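Local coordinates for protein glycerophosphodiester phosphodiesterase (Parabacteroides distasonis, PDB 3NO3) that belongs to the glycerophosphoryl diester phosphodiesterase family, adopts a TIM-barrel fold and binds a magnesium ion, at residues 9-14 with 37-42. Sequence-based numbering, arbitrary orientation.
Sequences AHRGYW and GSEFDV. With MG (magnesium ion), chain B; GOL (glycerol), chain D.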
loop_
_atom_site.group_PDB
_atom_site.type_symbol
_atom_site.label_atom_id
_atom_site.label_comp_id
_atom_site.label_asym_id
_atom_site.label_seq_id
_atom_site.Cartn_x
_atom_site.Cartn_y
_atom_site.Cartn_z
ATOM N N ALA A 9 -5.802 0.790 5.952
ATOM C CA ALA A 9 -5.181 -0.005 6.996
ATOM C C ALA A 9 -3.799 -0.453 6.558
ATOM O O ALA A 9 -3.659 -1.407 5.759
ATOM C CB ALA A 9 -6.055 -1.226 7.337
ATOM N N HIS A 10 -2.783 0.235 7.084
ATOM C CA HIS A 10 -1.373 -0.043 6.829
ATOM C C HIS A 10 -1.047 -1.471 7.296
ATOM O O HIS A 10 -1.252 -1.775 8.486
ATOM C CB HIS A 10 -0.513 0.933 7.666
ATOM C CG HIS A 10 0.956 0.883 7.350
ATOM N ND1 HIS A 10 1.932 0.707 8.314
ATOM C CD2 HIS A 10 1.610 1.095 6.178
ATOM C CE1 HIS A 10 3.120 0.792 7.737
ATOM N NE2 HIS A 10 2.952 0.991 6.439
ATOM N N ARG A 11 -0.557 -2.313 6.373
ATOM C CA ARG A 11 -0.250 -3.759 6.630
ATOM C C ARG A 11 -1.496 -4.569 7.036
ATOM O O ARG A 11 -1.383 -5.591 7.700
ATOM C CB ARG A 11 0.893 -3.924 7.646
ATOM C CG ARG A 11 2.155 -3.166 7.190
ATOM C CD ARG A 11 3.302 -3.181 8.145
ATOM N NE ARG A 11 4.322 -2.225 7.703
ATOM C CZ ARG A 11 5.472 -1.963 8.352
ATOM N NH1 ARG A 11 5.826 -2.604 9.456
ATOM N NH2 ARG A 11 6.296 -1.076 7.861
ATOM N N GLY A 12 -2.667 -4.078 6.644
ATOM C CA GLY A 12 -3.950 -4.577 7.106
ATOM C C GLY A 12 -4.252 -4.162 8.513
ATOM O O GLY A 12 -3.469 -3.456 9.152
ATOM N N TYR A 13 -5.405 -4.594 9.018
ATOM C CA TYR A 13 -5.723 -4.255 10.396
ATOM C C TYR A 13 -5.028 -5.272 11.288
ATOM O O TYR A 13 -5.568 -6.337 11.578
ATOM C CB TYR A 13 -7.220 -4.189 10.676
ATOM C CG TYR A 13 -7.643 -3.634 12.033
ATOM C CD1 TYR A 13 -6.782 -2.904 12.869
ATOM C CD2 TYR A 13 -8.955 -3.788 12.459
ATOM C CE1 TYR A 13 -7.204 -2.383 14.069
ATOM C CE2 TYR A 13 -9.388 -3.248 13.671
ATOM C CZ TYR A 13 -8.501 -2.543 14.468
ATOM O OH TYR A 13 -8.926 -2.001 15.657
ATOM N N TRP A 14 -3.817 -4.898 11.712
ATOM C CA TRP A 14 -2.946 -5.756 12.485
ATOM C C TRP A 14 -2.938 -5.482 13.980
ATOM O O TRP A 14 -2.608 -6.392 14.722
ATOM C CB TRP A 14 -1.530 -5.768 11.931
ATOM C CG TRP A 14 -0.802 -4.496 12.038
ATOM C CD1 TRP A 14 -0.800 -3.500 11.126
ATOM C CD2 TRP A 14 0.073 -4.082 13.092
ATOM N NE1 TRP A 14 -0.031 -2.471 11.552
ATOM C CE2 TRP A 14 0.538 -2.797 12.755
ATOM C CE3 TRP A 14 0.507 -4.667 14.284
ATOM C CZ2 TRP A 14 1.400 -2.060 13.577
ATOM C CZ3 TRP A 14 1.385 -3.934 15.106
ATOM C CH2 TRP A 14 1.809 -2.645 14.752
ATOM N N GLY A 37 -9.268 0.746 2.097
ATOM C CA GLY A 37 -8.231 -0.125 1.609
ATOM C C GLY A 37 -7.409 -0.827 2.639
ATOM O O GLY A 37 -7.384 -0.453 3.820
ATOM N N SER A 38 -6.759 -1.889 2.168
ATOM C CA SER A 38 -5.810 -2.671 2.947
ATOM C C SER A 38 -4.480 -2.695 2.193
ATOM O O SER A 38 -4.415 -3.154 1.044
ATOM C CB SER A 38 -6.322 -4.091 3.176
ATOM O OG SER A 38 -5.712 -4.671 4.334
ATOM N N GLU A 39 -3.430 -2.197 2.853
ATOM C CA GLU A 39 -2.081 -2.120 2.288
ATOM C C GLU A 39 -1.257 -3.342 2.689
ATOM O O GLU A 39 -1.426 -3.913 3.792
ATOM C CB GLU A 39 -1.411 -0.818 2.720
ATOM C CG GLU A 39 -0.061 -0.546 2.072
ATOM C CD GLU A 39 1.156 -0.917 2.905
ATOM O OE1 GLU A 39 1.070 -1.506 4.017
ATOM O OE2 GLU A 39 2.281 -0.517 2.472
ATOM N N PHE A 40 -0.399 -3.750 1.760
ATOM C CA PHE A 40 0.490 -4.871 1.980
ATOM C C PHE A 40 1.763 -4.742 1.135
ATOM O O PHE A 40 1.749 -4.071 0.099
ATOM C CB PHE A 40 -0.286 -6.194 1.748
ATOM C CG PHE A 40 -0.883 -6.300 0.396
ATOM C CD1 PHE A 40 -0.162 -6.851 -0.650
ATOM C CD2 PHE A 40 -2.167 -5.832 0.142
ATOM C CE1 PHE A 40 -0.724 -6.927 -1.909
ATOM C CE2 PHE A 40 -2.718 -5.916 -1.118
ATOM C CZ PHE A 40 -1.987 -6.467 -2.144
ATOM N N ASP A 41 2.847 -5.390 1.604
ATOM C CA ASP A 41 4.163 -5.253 1.024
ATOM C C ASP A 41 4.592 -6.523 0.299
ATOM O O ASP A 41 4.451 -7.623 0.829
ATOM C CB ASP A 41 5.156 -4.930 2.118
ATOM C CG ASP A 41 4.730 -3.758 2.931
ATOM O OD1 ASP A 41 4.624 -2.660 2.344
ATOM O OD2 ASP A 41 4.525 -3.869 4.161
ATOM N N VAL A 42 5.116 -6.371 -0.910
ATOM C CA VAL A 42 5.395 -7.520 -1.788
ATOM C C VAL A 42 6.874 -7.564 -2.218
ATOM O O VAL A 42 7.419 -6.548 -2.632
ATOM C CB VAL A 42 4.485 -7.490 -2.994
ATOM C CG1 VAL A 42 4.751 -8.748 -3.934
ATOM C CG2 VAL A 42 2.995 -7.403 -2.545
HETATM MG MG MG B . 4.300 -0.726 3.040
HETATM C C1 GOL D . 5.478 3.088 3.655
HETATM O O1 GOL D . 6.321 2.683 4.686
HETATM C C2 GOL D . 4.090 2.547 3.877
HETATM O O2 GOL D . 4.139 1.154 4.046
HETATM C C3 GOL D . 3.187 2.964 2.728
HETATM O O3 GOL D . 1.919 2.337 2.667
HETATM O O HOH W 1 3.598 -1.579 4.889
HETATM O O HOH W 2 6.231 -0.780 3.963
#
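Glu39 divides its carboxylate between a metal and a main chain: OE2 binds the magnesium ion at 2.1 Å, while OE1 offers its anti lone pair to the backbone N of Arg11 (3.0 Å, 146° at the hydrogen). The side chain leaves with CG anti to its backbone N and then bends at chi2 (-98°), bringing the carboxylate alongside His10, with ring and carboxylate planes only 20° apart. At its edge, the His10 imidazole donates from NE2 to glycerol O2 (2.7 Å), itself a magnesium ligand; ND1 is held by Asp224. Arg11 CG packs over one face of that ring. Asp41 binds the metal through OD1, and its OD2 is held by Asn22. This OD2 lies well out of the plane of the Arg11 guanidinium, which is hydrogen-bonded through NH1 to Gln21; no N-H aims at it, so the long salt bridge rests on charge alone. A metal-bound water connects Arg11 NE, Glu39 OE1 and Asp41 OD2 instead. Ala9 forms a parallel bridge with Ser38, its O receiving Glu39 N (3.0 Å) and, from the opposite face, Gly12 N, which closes a type II turn. With Glu103 completing the metal's protein ligands, this is a TIM-barrel site at the C-terminal ends of parallel strands.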